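Local coordinates for fanconi-associated nuclease 1 homolog (Pseudomonas aeruginosa, PDB 5Y7Q), which is a bacterial member of the FAN1 nuclease family, combining a VRR-NUC domain with a SAP-type domain and a large helical region, at residues Arg195-Leu198 / Met199-Asn203; Leu459-Glu463 / Asp464-Arg468; Ala349-Leu352 / Pro353-Gln356; Leu127-Ala130 / Gln131-Leu135; Lys281-Phe284 / Gln285-Gln288. One frame throughout, in Å; residues are numbered along the deposited sequence.

Interaction 1 (Arg195-Leu198 / Met199-Asn203)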
# COMPACT_ATOMS: atom_id res chain seq x y z
N ARG A 195 0.22 0.87 19.81
CA ARG A 195 0.72 -0.49 19.99
C ARG A 195 -0.43 -1.49 20.02
O ARG A 195 -0.30 -2.60 19.49
CB ARG A 195 1.58 -0.58 21.25
CG ARG A 195 2.07 -1.98 21.51
CD ARG A 195 2.96 -2.08 22.73
NE ARG A 195 4.36 -1.84 22.39
CZ ARG A 195 5.30 -2.79 22.36
NH1 ARG A 195 5.01 -4.06 22.64
NH2 ARG A 195 6.54 -2.45 22.04
N LEU A 196 -1.57 -1.10 20.60
CA LEU A 196 -2.71 -2.02 20.62
C LEU A 196 -3.30 -2.19 19.22
O LEU A 196 -3.57 -3.31 18.79
CB LEU A 196 -3.79 -1.54 21.59
CG LEU A 196 -3.51 -1.43 23.10
CD1 LEU A 196 -4.70 -0.73 23.74
CD2 LEU A 196 -3.25 -2.78 23.79
N ARG A 197 -3.49 -1.08 18.50
CA ARG A 197 -3.94 -1.11 17.11
C ARG A 197 -3.08 -2.04 16.25
O ARG A 197 -3.59 -2.89 15.51
CB ARG A 197 -3.90 0.31 16.54
CG ARG A 197 -4.77 0.53 15.34
CD ARG A 197 -5.09 2.00 15.19
NE ARG A 197 -3.88 2.81 15.20
CZ ARG A 197 -3.07 2.95 14.17
NH1 ARG A 197 -3.35 2.34 13.04
NH2 ARG A 197 -1.99 3.70 14.27
N LEU A 198 -1.75 -1.88 16.33
CA LEU A 198 -0.88 -2.68 15.51
C LEU A 198 -0.92 -4.14 15.96
O LEU A 198 -0.85 -5.05 15.13
CB LEU A 198 0.54 -2.11 15.54
CG LEU A 198 1.64 -3.15 15.38
CD1 LEU A 198 1.90 -3.44 13.91
CD2 LEU A 198 2.93 -2.79 16.11
N MET A 199 -1.08 -4.40 17.25
CA MET A 199 -1.23 -5.80 17.66
C MET A 199 -2.50 -6.43 17.08
O MET A 199 -2.49 -7.58 16.64
CB MET A 199 -1.22 -5.92 19.18
CG MET A 199 0.12 -6.32 19.74
SD MET A 199 0.09 -6.36 21.53
CE MET A 199 -0.24 -4.63 21.81
N TYR A 200 -3.62 -5.69 17.06
CA TYR A 200 -4.84 -6.27 16.53
C TYR A 200 -4.79 -6.44 15.01
O TYR A 200 -5.20 -7.47 14.49
CB TYR A 200 -6.04 -5.42 16.94
CG TYR A 200 -7.40 -5.88 16.40
CD1 TYR A 200 -8.14 -6.84 17.07
CD2 TYR A 200 -7.95 -5.33 15.24
CE1 TYR A 200 -9.37 -7.26 16.61
CE2 TYR A 200 -9.19 -5.74 14.77
CZ TYR A 200 -9.90 -6.71 15.47
OH TYR A 200 -11.14 -7.15 15.03
N PHE A 201 -4.29 -5.43 14.29
CA PHE A 201 -4.37 -5.43 12.83
C PHE A 201 -3.19 -6.09 12.14
O PHE A 201 -3.31 -6.43 10.95
CB PHE A 201 -4.48 -4.01 12.29
CG PHE A 201 -5.86 -3.43 12.39
CD1 PHE A 201 -6.93 -4.04 11.77
CD2 PHE A 201 -6.09 -2.27 13.09
CE1 PHE A 201 -8.22 -3.50 11.86
CE2 PHE A 201 -7.37 -1.71 13.18
CZ PHE A 201 -8.43 -2.33 12.58
N GLY A 202 -2.08 -6.31 12.83
CA GLY A 202 -0.86 -6.72 12.15
C GLY A 202 -0.17 -5.64 11.32
O GLY A 202 0.73 -5.97 10.56
N ASN A 203 -0.53 -4.37 11.50
CA ASN A 203 0.00 -3.25 10.72
C ASN A 203 -0.56 -1.96 11.32
O ASN A 203 -1.57 -1.97 12.03
CB ASN A 203 -0.38 -3.35 9.24
CG ASN A 203 -1.89 -3.26 9.01
OD1 ASN A 203 -2.47 -2.17 8.97
ND2 ASN A 203 -2.53 -4.40 8.90
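Met199 N donates to Arg195 O at 3.0 Å, the first of four backbone bonds that carry helix 190-201 to its glycine-terminated end. Tyr200 to Leu196 and Phe201 to Arg197 follow in the same i to i+4 pattern. The fourth, from Gly202 N to Leu198 O, is equally short at 2.9 Å but clearly bent (132° at the hydrogen), because Gly202 has left helical geometry with a positive phi of 72° and turns the chain toward Asn203. Beyond the backbone, the polar ends of the side chains look outside the turn: Arg195 forms a salt bridge with Asp240, and Asn203 ND2 binds Gln206 OE1. Arg197 NH1 reaches the carbonyls of Leu204 and Gln206 and so fastens the chain leaving the helix to its last turns.

The packing divides between flanks of the helix. Met199 bends at its last torsion (chi3 -64°), which brings CE back along the preceding turn to meet Arg195 CG at 3.5 Å and Leu196 CD2 at 4.1 Å. Leu196 and Tyr200 also pack on helix 42-57, where Trp53 meets the tyrosine ring edge-to-face. Around the glycine, Leu198 CD1 lies 3.5 Å from Asn203 N and covers the exit of the chain, with Tyr242 of helix 236-253 beside both residues. Tyr200 CD2 stands over the centre of the Phe201 ring. The aliphatic part of Arg197 comes to that ring from another direction, placing CG in the ring plane at the edge, 3.8 Å from Phe201 CD2.

Interaction 2 (Leu459-Glu463 / Asp464-Arg468)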
# COMPACT_ATOMS: atom_id res chain seq x y z
N LEU A 459 -7.43 -24.55 -10.31
CA LEU A 459 -6.93 -24.48 -11.68
C LEU A 459 -7.36 -25.69 -12.50
O LEU A 459 -7.58 -25.58 -13.71
CB LEU A 459 -5.42 -24.37 -11.68
CG LEU A 459 -4.86 -23.15 -10.98
CD1 LEU A 459 -3.36 -23.23 -11.07
CD2 LEU A 459 -5.40 -21.89 -11.65
N GLY A 460 -7.49 -26.85 -11.84
CA GLY A 460 -7.95 -28.04 -12.52
C GLY A 460 -9.26 -27.84 -13.25
O GLY A 460 -9.44 -28.36 -14.35
N ARG A 461 -10.18 -27.05 -12.68
CA ARG A 461 -11.47 -26.86 -13.34
C ARG A 461 -11.34 -26.30 -14.75
O ARG A 461 -12.32 -26.29 -15.49
CB ARG A 461 -12.39 -25.95 -12.52
CG ARG A 461 -12.41 -26.22 -11.03
CD ARG A 461 -13.56 -25.51 -10.32
NE ARG A 461 -14.73 -26.38 -10.20
CZ ARG A 461 -15.74 -26.19 -9.35
NH1 ARG A 461 -15.73 -25.14 -8.53
NH2 ARG A 461 -16.75 -27.05 -9.32
N LEU A 462 -10.14 -25.83 -15.13
CA LEU A 462 -9.91 -25.39 -16.50
C LEU A 462 -9.81 -26.57 -17.48
O LEU A 462 -10.06 -26.38 -18.68
CB LEU A 462 -8.63 -24.55 -16.55
CG LEU A 462 -8.52 -23.19 -15.87
CD1 LEU A 462 -7.07 -22.74 -15.85
CD2 LEU A 462 -9.37 -22.14 -16.56
N GLU A 463 -9.45 -27.77 -17.01
CA GLU A 463 -9.27 -28.93 -17.88
C GLU A 463 -10.60 -29.58 -18.25
O GLU A 463 -10.81 -29.99 -19.40
CB GLU A 463 -8.32 -29.94 -17.23
CG GLU A 463 -7.11 -29.29 -16.51
CD GLU A 463 -6.19 -28.47 -17.43
OE1 GLU A 463 -5.39 -29.10 -18.16
OE2 GLU A 463 -6.23 -27.21 -17.42
N ASP A 464 -11.52 -29.70 -17.29
CA ASP A 464 -12.91 -30.00 -17.60
C ASP A 464 -13.63 -28.71 -17.99
O ASP A 464 -13.01 -27.67 -18.21
CB ASP A 464 -13.58 -30.68 -16.41
CG ASP A 464 -12.79 -30.53 -15.15
OD1 ASP A 464 -11.54 -30.60 -15.23
OD2 ASP A 464 -13.40 -30.34 -14.08
N GLY A 465 -14.95 -28.77 -18.12
CA GLY A 465 -15.67 -27.56 -18.49
C GLY A 465 -16.01 -26.66 -17.33
O GLY A 465 -16.26 -25.46 -17.53
N SER A 466 -15.96 -27.20 -16.11
CA SER A 466 -16.62 -26.62 -14.95
C SER A 466 -16.13 -25.22 -14.57
O SER A 466 -16.76 -24.58 -13.72
CB SER A 466 -16.43 -27.57 -13.77
OG SER A 466 -15.10 -28.05 -13.78
N TYR A 467 -15.04 -24.73 -15.17
CA TYR A 467 -14.47 -23.48 -14.70
C TYR A 467 -15.40 -22.30 -14.98
O TYR A 467 -15.50 -21.38 -14.15
CB TYR A 467 -13.09 -23.25 -15.30
CG TYR A 467 -13.05 -22.79 -16.74
CD1 TYR A 467 -13.10 -23.70 -17.81
CD2 TYR A 467 -12.93 -21.44 -17.04
CE1 TYR A 467 -13.05 -23.27 -19.11
CE2 TYR A 467 -12.88 -21.00 -18.34
CZ TYR A 467 -12.95 -21.92 -19.37
OH TYR A 467 -12.90 -21.46 -20.67
N ARG A 468 -16.09 -22.30 -16.12
CA ARG A 468 -17.05 -21.23 -16.40
C ARG A 468 -18.10 -21.12 -15.30
O ARG A 468 -18.25 -20.06 -14.67
CB ARG A 468 -17.73 -21.47 -17.75
CG ARG A 468 -16.79 -21.47 -18.91
CD ARG A 468 -17.51 -21.41 -20.23
NE ARG A 468 -16.51 -21.26 -21.28
CZ ARG A 468 -15.80 -22.26 -21.76
NH1 ARG A 468 -16.00 -23.50 -21.31
NH2 ARG A 468 -14.89 -22.03 -22.70
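Leu462 and Tyr467 make the central contact of a short helix-to-helix connection, in which helix 452-460 runs out and helix 467-478, part of the VRR-NUC domain, begins. Leu462 CD2 lies over one face of the tyrosine ring, 3.9 Å from its centroid and 23° off the normal, a CH-pi contact in which the two side chains meet nearly at right angles and which links the two halves of the turn. The backbone of the first segment comes to the same ring from its edge: Arg461 O lies near the ring plane, 3.1 Å from Tyr467 CB.

Within the first half, Glu463 N reaches back to Gly460 O at 2.7 Å and keeps a helical turn after the regular helix has faded. Within the second, Ser466 OG gives a weak bond to Asp464 OD2 at 2.9 Å, inside the turn between the helices, while Arg461 CB lies 3.7 Å from Ser466 OG.

Further out, Leu462 is backed by Leu508 of helix 505-517 and Leu418 of helix 409-418, and Glu463 forms a salt bridge with Arg509. Arg468 covers the ring face opposite Leu462. Its NE is bound by Leu500 O, and its guanidinium lies against the tyrosine with Tyr467 CZ over the centre of the group, 3.7 Å above its plane.

Interaction 3 (Ala349-Leu352 / Pro353-Gln356). With nucleotides of chain D.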
# COMPACT_ATOMS: atom_id res chain seq x y z
N ALA A 349 20.37 -7.76 -19.20
CA ALA A 349 20.60 -7.78 -20.64
C ALA A 349 21.05 -6.43 -21.17
O ALA A 349 21.75 -6.37 -22.19
CB ALA A 349 19.35 -8.26 -21.37
N ARG A 350 20.62 -5.32 -20.55
CA ARG A 350 21.14 -4.01 -20.93
C ARG A 350 22.46 -3.69 -20.22
O ARG A 350 23.38 -3.13 -20.84
CB ARG A 350 20.13 -2.92 -20.63
CG ARG A 350 18.74 -3.19 -21.11
CD ARG A 350 17.79 -2.37 -20.29
NE ARG A 350 16.42 -2.54 -20.73
CZ ARG A 350 15.37 -2.17 -20.01
NH1 ARG A 350 15.55 -1.63 -18.81
NH2 ARG A 350 14.14 -2.36 -20.49
N LEU A 351 22.55 -4.01 -18.93
CA LEU A 351 23.71 -3.58 -18.13
C LEU A 351 24.98 -4.30 -18.55
O LEU A 351 26.02 -3.67 -18.77
CB LEU A 351 23.46 -3.84 -16.65
CG LEU A 351 22.75 -2.72 -15.96
CD1 LEU A 351 22.40 -3.18 -14.58
CD2 LEU A 351 23.70 -1.56 -15.94
N LEU A 352 24.92 -5.61 -18.62
CA LEU A 352 26.11 -6.39 -18.94
C LEU A 352 26.88 -5.85 -20.14
O LEU A 352 28.06 -5.50 -19.97
CB LEU A 352 25.70 -7.85 -19.13
CG LEU A 352 26.56 -8.81 -18.33
CD1 LEU A 352 27.41 -9.65 -19.26
CD2 LEU A 352 27.44 -8.00 -17.41
N PRO A 353 26.30 -5.69 -21.34
CA PRO A 353 27.13 -5.29 -22.49
C PRO A 353 27.71 -3.89 -22.35
O PRO A 353 28.78 -3.62 -22.90
CB PRO A 353 26.16 -5.37 -23.68
CG PRO A 353 24.91 -6.03 -23.15
CD PRO A 353 24.87 -5.72 -21.69
N ARG A 354 27.01 -3.00 -21.65
CA ARG A 354 27.53 -1.65 -21.48
C ARG A 354 28.70 -1.64 -20.51
O ARG A 354 29.67 -0.87 -20.71
CB ARG A 354 26.40 -0.75 -21.00
CG ARG A 354 26.81 0.61 -20.59
CD ARG A 354 25.57 1.43 -20.44
NE ARG A 354 24.75 0.96 -19.33
CZ ARG A 354 23.42 1.08 -19.28
NH1 ARG A 354 22.76 1.64 -20.29
NH2 ARG A 354 22.75 0.63 -18.23
N LEU A 355 28.65 -2.50 -19.49
CA LEU A 355 29.79 -2.72 -18.62
C LEU A 355 30.94 -3.41 -19.35
O LEU A 355 32.11 -3.07 -19.15
CB LEU A 355 29.37 -3.55 -17.42
CG LEU A 355 28.27 -2.90 -16.62
CD1 LEU A 355 27.88 -3.85 -15.54
CD2 LEU A 355 28.77 -1.57 -16.07
N GLN A 356 30.63 -4.42 -20.15
CA GLN A 356 31.66 -5.07 -20.94
C GLN A 356 32.38 -4.05 -21.79
O GLN A 356 33.62 -4.04 -21.86
CB GLN A 356 31.04 -6.16 -21.80
CG GLN A 356 30.43 -7.28 -21.02
CD GLN A 356 29.76 -8.31 -21.89
OE1 GLN A 356 29.75 -9.49 -21.57
NE2 GLN A 356 29.18 -7.86 -23.01
P DA D 2 18.99 1.70 -19.46
OP1 DA D 2 19.77 0.99 -18.43
OP2 DA D 2 17.61 1.24 -19.72
O5' DA D 2 18.92 3.25 -19.10
C5' DA D 2 20.06 4.10 -19.27
C4' DA D 2 19.89 5.37 -18.47
O4' DA D 2 19.02 6.28 -19.20
C3' DA D 2 19.22 5.14 -17.12
O3' DA D 2 19.73 6.02 -16.14
C2' DA D 2 17.77 5.46 -17.41
C1' DA D 2 17.92 6.60 -18.38
N9 DA D 2 16.72 6.74 -19.17
C8 DA D 2 16.07 5.74 -19.85
N7 DA D 2 14.98 6.14 -20.44
C5 DA D 2 14.90 7.48 -20.11
C6 DA D 2 13.97 8.48 -20.42
N6 DA D 2 12.90 8.26 -21.18
N1 DA D 2 14.18 9.71 -19.93
C2 DA D 2 15.26 9.92 -19.17
N3 DA D 2 16.20 9.07 -18.80
C4 DA D 2 15.96 7.85 -19.31
P DG D 1 22.82 2.66 -24.77
OP1 DG D 1 24.17 2.77 -24.16
OP2 DG D 1 22.63 2.85 -26.23
O5' DG D 1 22.17 1.25 -24.37
C5' DG D 1 20.76 1.16 -24.10
C4' DG D 1 20.34 2.26 -23.15
O4' DG D 1 19.76 3.37 -23.89
C3' DG D 1 19.26 1.88 -22.12
O3' DG D 1 19.87 1.66 -20.82
C2' DG D 1 18.32 3.08 -22.11
C1' DG D 1 19.06 4.11 -22.96
N9 DG D 1 18.12 5.01 -23.61
C8 DG D 1 17.14 4.68 -24.51
N7 DG D 1 16.40 5.70 -24.86
C5 DG D 1 16.89 6.75 -24.10
C6 DG D 1 16.49 8.11 -24.04
O6 DG D 1 15.58 8.67 -24.66
N1 DG D 1 17.27 8.83 -23.14
C2 DG D 1 18.30 8.32 -22.39
N2 DG D 1 18.93 9.18 -21.58
N3 DG D 1 18.69 7.06 -22.44
C4 DG D 1 17.94 6.33 -23.31
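Leu351 and Arg354 meet at a slant on the DNA-facing flank of helix 342-358, the leucine placing CD2 at the edge of the guanidinium, near its plane. Arg354 leaves the helix nearly straight, with chi1 and chi2 both close to 170°, then turns at chi3 (66°), which lays its flat end along the DNA backbone. From there NH1 donates to O3' of DG1 of chain D at 2.9 Å and NH2 to OP1 of DA2 of chain D at 3.0 Å, the latter nearly straight at 171°. Both acceptors belong to the one phosphodiester linkage and lie at the edge of the guanidinium. These two bonds and a salt bridge from NE to Glu320 fix the rotation of the group; Arg350 O lies over one face.

Arg350, extended from CG to NE, runs toward the same phosphate, but NH1 stops 3.6 Å from OP2 of DA2 of chain D, and its firm partner is Asp553.

Pro353 has no N-H to offer the preceding turn; its CD lies 3.2 Å from Ala349 O, and the helix kinks there. Regular bonding is clear again from Leu355 N to Leu351 O at 3.0 Å and Gln356 N to Leu352 O at 2.8 Å. Leu352 crosses Gln356 obliquely, CD1 being 3.3 Å from Gln356 OE1. Leu351 packs on helix 311-321, Leu355 mainly on helix 325-337.

Because the arginine bonds reach sugar and phosphate oxygens and no base atom, this grip is consistent with sequence-independent recognition of the DNA backbone, with Glu320 probably presenting Arg354 to the linkage.

Interaction 4 (Leu127-Ala130 / Gln131-Leu135)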
# COMPACT_ATOMS: atom_id res chain seq x y z
N LEU A 127 3.24 23.80 25.33
CA LEU A 127 3.02 23.95 23.90
C LEU A 127 4.20 24.64 23.24
O LEU A 127 4.66 25.69 23.71
CB LEU A 127 1.72 24.71 23.64
CG LEU A 127 0.45 24.00 24.14
CD1 LEU A 127 -0.77 24.93 24.25
CD2 LEU A 127 0.12 22.80 23.25
N GLU A 128 4.71 24.01 22.18
CA GLU A 128 5.53 24.72 21.20
C GLU A 128 4.64 25.67 20.40
O GLU A 128 3.44 25.45 20.24
CB GLU A 128 6.22 23.73 20.27
CG GLU A 128 7.34 22.96 20.94
CD GLU A 128 8.56 23.83 21.23
OE1 GLU A 128 8.81 24.79 20.46
OE2 GLU A 128 9.27 23.57 22.24
N LEU A 129 5.26 26.75 19.93
CA LEU A 129 4.51 27.79 19.22
C LEU A 129 3.69 27.20 18.09
O LEU A 129 2.55 27.62 17.85
CB LEU A 129 5.48 28.82 18.68
CG LEU A 129 4.92 29.98 17.86
CD1 LEU A 129 3.70 30.63 18.50
CD2 LEU A 129 6.05 30.95 17.74
N ALA A 130 4.25 26.21 17.38
CA ALA A 130 3.53 25.56 16.29
C ALA A 130 2.26 24.88 16.79
O ALA A 130 1.22 24.93 16.13
CB ALA A 130 4.44 24.55 15.61
N GLN A 131 2.33 24.25 17.98
CA GLN A 131 1.15 23.57 18.52
C GLN A 131 0.10 24.57 18.96
O GLN A 131 -1.10 24.36 18.75
CB GLN A 131 1.55 22.67 19.70
CG GLN A 131 2.94 22.05 19.62
CD GLN A 131 3.23 21.16 20.83
OE1 GLN A 131 4.24 21.32 21.51
NE2 GLN A 131 2.34 20.24 21.10
N LEU A 132 0.56 25.67 19.57
CA LEU A 132 -0.32 26.80 19.83
C LEU A 132 -1.01 27.24 18.56
O LEU A 132 -2.20 27.57 18.58
CB LEU A 132 0.50 27.96 20.41
CG LEU A 132 -0.27 29.24 20.68
CD1 LEU A 132 -1.30 28.97 21.75
CD2 LEU A 132 0.67 30.35 21.12
N PHE A 133 -0.29 27.22 17.44
CA PHE A 133 -0.88 27.60 16.16
C PHE A 133 -1.89 26.58 15.68
O PHE A 133 -2.84 26.94 14.98
CB PHE A 133 0.21 27.81 15.12
CG PHE A 133 0.57 29.24 14.94
CD1 PHE A 133 1.10 29.96 15.99
CD2 PHE A 133 0.34 29.88 13.73
CE1 PHE A 133 1.42 31.29 15.83
CE2 PHE A 133 0.64 31.21 13.57
CZ PHE A 133 1.19 31.92 14.62
N GLY A 134 -1.70 25.31 16.04
CA GLY A 134 -2.69 24.31 15.70
C GLY A 134 -3.98 24.49 16.47
O GLY A 134 -5.08 24.40 15.90
N LEU A 135 -3.88 24.78 17.76
CA LEU A 135 -5.09 24.95 18.56
C LEU A 135 -5.86 26.23 18.23
O LEU A 135 -7.09 26.25 18.32
CB LEU A 135 -4.72 24.92 20.05
CG LEU A 135 -4.22 23.55 20.51
CD1 LEU A 135 -3.16 23.68 21.59
CD2 LEU A 135 -5.39 22.72 20.99
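Leu132 N bonds Glu128 O at 3.0 Å and opens the helical pattern of helix 129-135; Phe133 N to Leu129 O and Gly134 N to Ala130 O continue it. Ahead of the helix Leu127 and Glu128 have extended backbone angles, and Glu128 is the N-cap. Gln131 N also leans on Glu128 O, but weakly, at 121°.

The side chain of Gln131 closes the start of the helix. Extended beyond CG, it folds back over the first turn and accepts Glu128 N on OE1 at 2.8 Å and 170°, although the donor stands above the amide carbonyl plane. This is one half of a capping box, the half in which the third helical residue receives the N-cap amide.

Below this bond the leucines pack. Leu127 CD2 touches Gln131 CB and Leu135 CD1, each at 3.8 Å, the two leucines meeting nearly at right angles with Leu94 of strand 94-96 against both. On another flank Leu129 and Phe133 run side by side, Leu129 CD1 lying 3.6 Å from Phe133 CE1, and both face Leu160 of helix 156-163.

Leu127 also pairs through its backbone with Arg171, joining the start of the helix to the neighbouring strand 171-172 of this SAP-type domain. The capping bond itself is made by a neutral amide, whose oxygen satisfies the N-cap N-H, while the apolar groups beneath tie the helix to its neighbours.

Interaction 5 (Lys281-Phe284 / Gln285-Gln288)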
# COMPACT_ATOMS: atom_id res chain seq x y z
N LYS A 281 12.89 -3.22 2.79
CA LYS A 281 12.26 -2.14 2.04
C LYS A 281 12.82 -0.80 2.49
O LYS A 281 13.15 0.06 1.66
CB LYS A 281 10.74 -2.19 2.22
CG LYS A 281 9.98 -1.13 1.42
CD LYS A 281 8.46 -1.21 1.62
CE LYS A 281 7.69 -0.21 0.73
NZ LYS A 281 6.24 -0.08 1.10
N LEU A 282 12.97 -0.62 3.80
CA LEU A 282 13.42 0.67 4.31
C LEU A 282 14.83 1.00 3.83
O LEU A 282 15.09 2.09 3.31
CB LEU A 282 13.34 0.64 5.83
CG LEU A 282 13.52 1.89 6.64
CD1 LEU A 282 12.37 2.79 6.38
CD2 LEU A 282 13.53 1.43 8.07
N LEU A 283 15.75 0.04 3.97
CA LEU A 283 17.07 0.19 3.37
C LEU A 283 16.97 0.61 1.91
O LEU A 283 17.66 1.54 1.46
CB LEU A 283 17.85 -1.11 3.47
CG LEU A 283 18.36 -1.38 4.87
CD1 LEU A 283 19.09 -2.71 4.86
CD2 LEU A 283 19.26 -0.26 5.31
N PHE A 284 16.10 -0.07 1.15
CA PHE A 284 15.92 0.27 -0.26
C PHE A 284 15.65 1.77 -0.43
O PHE A 284 16.39 2.46 -1.15
CB PHE A 284 14.78 -0.59 -0.84
CG PHE A 284 14.71 -0.59 -2.35
CD1 PHE A 284 15.55 -1.39 -3.09
CD2 PHE A 284 13.76 0.17 -3.01
CE1 PHE A 284 15.48 -1.39 -4.47
CE2 PHE A 284 13.68 0.18 -4.39
CZ PHE A 284 14.53 -0.60 -5.12
N GLN A 285 14.63 2.29 0.25
CA GLN A 285 14.30 3.70 0.05
C GLN A 285 15.46 4.60 0.47
O GLN A 285 15.73 5.62 -0.19
CB GLN A 285 13.04 4.06 0.82
CG GLN A 285 12.00 2.97 0.74
CD GLN A 285 10.62 3.50 0.49
OE1 GLN A 285 9.63 2.81 0.75
NE2 GLN A 285 10.52 4.73 -0.03
N PHE A 286 16.16 4.25 1.55
CA PHE A 286 17.36 5.00 1.93
C PHE A 286 18.30 5.12 0.74
O PHE A 286 18.77 6.21 0.39
CB PHE A 286 18.09 4.34 3.10
CG PHE A 286 17.39 4.47 4.40
CD1 PHE A 286 16.21 5.19 4.51
CD2 PHE A 286 17.92 3.88 5.55
CE1 PHE A 286 15.58 5.30 5.72
CE2 PHE A 286 17.29 3.99 6.76
CZ PHE A 286 16.12 4.71 6.85
N ALA A 287 18.56 3.98 0.09
CA ALA A 287 19.43 3.96 -1.07
C ALA A 287 18.91 4.85 -2.19
O ALA A 287 19.67 5.61 -2.80
CB ALA A 287 19.60 2.53 -1.56
N GLN A 288 17.61 4.77 -2.49
CA GLN A 288 17.06 5.63 -3.53
C GLN A 288 17.34 7.09 -3.22
O GLN A 288 17.82 7.84 -4.07
CB GLN A 288 15.56 5.42 -3.69
CG GLN A 288 15.20 4.18 -4.48
CD GLN A 288 13.72 4.11 -4.84
OE1 GLN A 288 12.87 4.60 -4.11
NE2 GLN A 288 13.42 3.47 -5.97
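Leu282 and Phe286 form the closely packed side of this stretch of helix 273-292. Phe286 has its CG beside its own backbone N (chi1 -72°), which swings the ring back over the preceding turn: Leu282 O lies over one face, 3.4 Å above the ring plane and offset toward the rim, while Phe286 CZ reaches Leu282 CG at 3.8 Å. Leu283 CD2 adds a looser apolar contact to Phe286 CD2 at 4.4 Å. These side chains are buried among neighbouring helices. Phe252 meets the Phe286 ring edge-to-face, Leu258, Leu261 and Leu262 pack on it from helix 258-264, and Leu282 sits on Leu245 and Cys248 of helix 236-253.

The contacts of the other flank are lighter. Lys281 and Gln285 run alongside each other in the same direction, with Lys281 CE 3.6 Å from Gln285 OE1; that oxygen takes its hydrogen bond from Arg249, and the lysine meets it through CE. Lys281 and Gln288 are exposed to solvent. One turn on, Gln288 places NE2 3.7 Å from Phe284 CE2, its amide turned 44° from the ring plane. Tyr303 meets the same phenylalanine edge-to-face, and His308 also lies against its ring.

Beneath both sides the backbone is uniformly helical, with four consecutive bonds from Gln285 N to Lys281 O through Gln288 N to Phe284 O, at 3.0 and 2.9 Å respectively. With one face buried, aromatic and aliphatic, and the other mixed, polar Lys281, Gln285 and Gln288 beside Phe284, this is the amphipathic pattern of a helix laid against its neighbours in a helical array.

Overall arrangement
Interactions 3 and 5 lie within single helices, interaction 1 ends one, interaction 4 starts one, and interaction 2 joins two. Interaction 1 is the most buried, and it shares helix 236-253 as a neighbour with interaction 5; their centres are about 24 Å apart. Interaction 5 is also about 24 Å, centre to centre, from interaction 3, on the same side of the chain's centre. Among the five, direct bonds to DNA occur in interaction 3, where arginine binds the phosphodiester. Interactions 2 and 4 lie on opposite sides of the centre, about 63 Å apart between centres: the first relies on an aromatic-aliphatic contact, the second on amide capping above leucines.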